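Side-chain contacts in thiosulfate sulfurtransferase (Pseudomonas aeruginosa, PDB 1YT8), which probably transfers sulfur from thiosulfate to cyanide, as a protein built of repeated rhodanese-like domains: residues Gly307-Leu310 and Val311-Thr314; Ser340-Gln344 and Met345-Val349. All coordinates share one frame; numbering follows the deposited sequence.

Contact 1: Gly307-Leu310 and Val311-Thr314; sequences GGQL and VQET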
# COMPACT_ATOMS: atom_id res chain seq x y z
N GLY A 307 4.65 -7.06 -7.98
CA GLY A 307 5.88 -7.22 -7.22
C GLY A 307 6.58 -6.01 -6.63
O GLY A 307 6.87 -5.98 -5.43
N GLY A 308 6.87 -5.02 -7.46
CA GLY A 308 7.55 -3.82 -6.99
C GLY A 308 6.83 -3.13 -5.85
O GLY A 308 7.45 -2.67 -4.89
N GLN A 309 5.51 -3.06 -5.95
CA GLN A 309 4.71 -2.43 -4.91
C GLN A 309 4.50 -3.34 -3.70
O GLN A 309 4.25 -2.86 -2.60
CB GLN A 309 3.38 -1.96 -5.48
CG GLN A 309 3.52 -0.78 -6.43
CD GLN A 309 4.32 0.36 -5.82
OE1 GLN A 309 5.50 0.54 -6.14
NE2 GLN A 309 3.69 1.12 -4.94
N LEU A 310 4.58 -4.65 -3.90
CA LEU A 310 4.42 -5.57 -2.77
C LEU A 310 5.63 -5.38 -1.87
O LEU A 310 5.53 -5.39 -0.63
CB LEU A 310 4.35 -7.02 -3.25
CG LEU A 310 4.32 -8.11 -2.17
CD1 LEU A 310 3.12 -7.91 -1.25
CD2 LEU A 310 4.26 -9.48 -2.82
N VAL A 311 6.79 -5.19 -2.49
CA VAL A 311 8.03 -4.98 -1.76
C VAL A 311 8.07 -3.59 -1.13
O VAL A 311 8.64 -3.41 -0.05
CB VAL A 311 9.25 -5.18 -2.70
CG1 VAL A 311 10.55 -4.82 -1.98
CG2 VAL A 311 9.30 -6.65 -3.16
N GLN A 312 7.45 -2.61 -1.79
CA GLN A 312 7.43 -1.23 -1.31
C GLN A 312 6.36 -0.93 -0.25
O GLN A 312 6.60 -0.15 0.67
CB GLN A 312 7.24 -0.28 -2.50
CG GLN A 312 7.11 1.20 -2.16
CD GLN A 312 8.40 1.83 -1.67
OE1 GLN A 312 9.48 1.24 -1.76
NE2 GLN A 312 8.30 3.06 -1.15
N GLU A 313 5.18 -1.53 -0.38
CA GLU A 313 4.08 -1.29 0.56
C GLU A 313 3.61 -2.59 1.20
O GLU A 313 2.41 -2.83 1.34
CB GLU A 313 2.90 -0.63 -0.17
CG GLU A 313 3.27 0.55 -1.07
CD GLU A 313 2.06 1.18 -1.74
OE1 GLU A 313 1.13 0.44 -2.12
OE2 GLU A 313 2.04 2.43 -1.89
N THR A 314 4.57 -3.42 1.61
CA THR A 314 4.28 -4.73 2.20
C THR A 314 3.21 -4.74 3.29
O THR A 314 2.37 -5.64 3.33
CB THR A 314 5.58 -5.35 2.76
OG1 THR A 314 6.65 -5.14 1.82
CG2 THR A 314 5.41 -6.84 2.98
O HOH W 1 0.68 0.65 -4.77
O HOH W 2 4.30 3.38 -2.88

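Contact 2: Ser340-Gln344 and Met345-Val349; sequences SWLAQ and MGWQV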
# COMPACT_ATOMS: atom_id res chain seq x y z
N SER A 340 12.74 -12.94 -2.91
CA SER A 340 14.07 -12.78 -2.34
C SER A 340 14.13 -11.54 -1.45
O SER A 340 14.78 -11.54 -0.41
CB SER A 340 15.14 -12.70 -3.44
OG SER A 340 15.14 -11.47 -4.13
N TRP A 341 13.43 -10.48 -1.85
CA TRP A 341 13.41 -9.25 -1.06
C TRP A 341 12.56 -9.42 0.21
O TRP A 341 12.95 -8.98 1.29
CB TRP A 341 12.89 -8.08 -1.91
CG TRP A 341 13.88 -7.65 -2.94
CD1 TRP A 341 13.68 -7.56 -4.29
CD2 TRP A 341 15.25 -7.28 -2.71
NE1 TRP A 341 14.85 -7.16 -4.92
CE2 TRP A 341 15.82 -6.98 -3.97
CE3 TRP A 341 16.05 -7.18 -1.56
CZ2 TRP A 341 17.16 -6.58 -4.10
CZ3 TRP A 341 17.38 -6.79 -1.70
CH2 TRP A 341 17.92 -6.49 -2.96
N LEU A 342 11.41 -10.07 0.08
CA LEU A 342 10.54 -10.30 1.23
C LEU A 342 11.25 -11.19 2.26
O LEU A 342 11.08 -11.03 3.47
CB LEU A 342 9.22 -10.94 0.76
CG LEU A 342 8.33 -10.01 -0.07
CD1 LEU A 342 7.29 -10.80 -0.84
CD2 LEU A 342 7.68 -8.99 0.86
N ALA A 343 12.04 -12.14 1.77
CA ALA A 343 12.79 -13.04 2.65
C ALA A 343 13.82 -12.23 3.44
O ALA A 343 14.01 -12.45 4.64
CB ALA A 343 13.49 -14.12 1.82
N GLN A 344 14.47 -11.29 2.77
CA GLN A 344 15.48 -10.46 3.40
C GLN A 344 14.85 -9.50 4.40
O GLN A 344 15.51 -9.00 5.31
CB GLN A 344 16.28 -9.72 2.32
CG GLN A 344 17.21 -10.67 1.55
CD GLN A 344 17.88 -10.04 0.34
OE1 GLN A 344 18.83 -9.28 0.46
NE2 GLN A 344 17.37 -10.38 -0.83
N MSE A 345 13.56 -9.25 4.24
CA MSE A 345 12.84 -8.39 5.16
C MSE A 345 12.24 -9.25 6.28
O MSE A 345 11.33 -8.82 6.99
CB MSE A 345 11.75 -7.59 4.43
CG MSE A 345 12.31 -6.42 3.63
SE MSE A 345 10.94 -5.20 3.00
CE MSE A 345 10.25 -6.27 1.57
N GLY A 346 12.75 -10.47 6.39
CA GLY A 346 12.32 -11.39 7.44
C GLY A 346 11.05 -12.20 7.26
O GLY A 346 10.62 -12.87 8.20
N TRP A 347 10.45 -12.16 6.07
CA TRP A 347 9.22 -12.91 5.85
C TRP A 347 9.45 -14.36 5.46
O TRP A 347 10.44 -14.69 4.81
CB TRP A 347 8.38 -12.27 4.73
CG TRP A 347 7.83 -10.92 5.06
CD1 TRP A 347 8.39 -9.71 4.77
CD2 TRP A 347 6.62 -10.65 5.77
NE1 TRP A 347 7.60 -8.69 5.26
CE2 TRP A 347 6.51 -9.25 5.88
CE3 TRP A 347 5.62 -11.46 6.34
CZ2 TRP A 347 5.43 -8.63 6.53
CZ3 TRP A 347 4.55 -10.85 6.98
CH2 TRP A 347 4.47 -9.44 7.07
N GLN A 348 8.54 -15.23 5.89
CA GLN A 348 8.60 -16.62 5.49
C GLN A 348 7.85 -16.53 4.17
O GLN A 348 6.67 -16.17 4.13
CB GLN A 348 7.84 -17.53 6.46
CG GLN A 348 7.57 -18.92 5.89
CD GLN A 348 7.12 -19.92 6.94
OE1 GLN A 348 6.43 -19.56 7.90
NE2 GLN A 348 7.48 -21.18 6.75
N VAL A 349 8.54 -16.83 3.08
CA VAL A 349 7.94 -16.72 1.77
C VAL A 349 8.29 -17.87 0.85
O VAL A 349 9.40 -18.41 0.89
CB VAL A 349 8.36 -15.38 1.11
CG1 VAL A 349 9.88 -15.31 1.02
CG2 VAL A 349 7.73 -15.24 -0.27
O HOH W 3 13.26 -14.55 5.99

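Contact 1: Gly307-Leu310 and Val311-Thr314
Gln-309 and Glu-313, four residues apart at the end of helix 307-312, face each other with their polar ends and are joined through water. The amide nitrogen Gln-309 NE2 lies 3.6 Å from Glu-313 CD, and the amide and carboxylate planes are turned 62° apart. Two waters bridge them. Each accepts a hydrogen bond from Gln-309 NE2 at 3.1 Å. One then donates to Glu-313 OE1 at 2.7 Å and the other to Glu-313 OE2 at 2.6 Å. Through these waters both carboxylate oxygens are linked to one amide nitrogen. The Gln-309 chain bends at chi2 (-52°), which brings its end back toward the next turn. Its OE1 accepts from Arg-198, so both ends of the amide are engaged, which should hold its rotation.

A side-chain hydroxyl closes the turn at Leu-310. Thr-314 OG1 donates to Leu-310 O at 2.7 Å, in the carbonyl plane. Ser-116 is a further partner of this hydroxyl.

Three backbone bonds run from residue i+4 to residue i. Val-311 N reaches Gly-307 O, Gln-312 N reaches Gly-308 O, and Glu-313 N reaches Gln-309 O at 2.7 Å. Val-311 CG2 also packs on Gly-307 O at 3.4 Å.

The helical backbone ends at Gln-312. The arrangement is a short helix and its C-terminal end in a rhodanese-like domain. Gln-312 on this helix lines the sulfite pocket.

Contact 2: Ser340-Gln344 and Met345-Val349
Leu-342 crosses both Met-345 and Trp-347 at a slant, and one methyl does the touching. Leu-342 CD2 lies 3.8 Å from Met-345 CE and 4.0 Å from Trp-347 CD1. Met-345, a selenomethionine, bends at chi3 (-76°), which turns its terminal methyl back toward the leucine.

The Trp-347 ring presents its edge to the helix end. Leu-342 O lies in the ring plane, 3.3 Å from Trp-347 CD1. Leu-342 O also accepts from Trp-347 N at 2.9 Å, with an N-H...O angle of 155°. The indole thus lies beside the carbonyl that its own backbone N binds. Arg-321 makes a cation-pi contact with this ring.

Val-349 turns to the helix from the following strand. With chi1 at 57°, Val-349 CG1 lies between the backbone N and the carbonyl carbon and meets Ala-343 CB at 3.9 Å.

Gln-344 reaches back along the helix. Its NE2 binds Ser-340 O from above the carbonyl plane, while Gln-344 N approaches from the opposite face. Two donors thus grip one oxygen. Gln-344 OE1 accepts from the backbone of Ile-529.

A water joins Ala-343 O to Trp-347 O. Gly-346 N binds Ala-343 O at 2.9 Å. With positive phi at Gly-346, this bond and the one from Trp-347 N to Leu-342 O form a Schellman motif that ends helix 334-344. The chain then enters strand 348-352, completing the beta-alpha-beta unit that starts at strand 324-328 of the parallel rhodanese sheet.

How the contacts relate
Contact 1 and contact 2 lie in series along the chain, within one rhodanese-like domain, with centres about 12 Å apart. They meet by packing. Thr-314 CG2 sits 3.7 Å from Trp-347 NE1 and 3.8 Å from Leu-342 CD2. Met-345 CE lies 3.7 Å from Val-311 O. The C-terminal part of contact 1 thus rests against the helix end and following turn of contact 2. Contact 1 reaches the bound sulfite, probably picked up from the crystallisation liquor: the side chain of Gln-312 is about 4 Å from it, and the other pocket residues are Cys-193 to Arg-198. Contact 2 contributes no residue to that pocket. Its Trp-341 instead packs on helix 197-208 and bonds Ser-205.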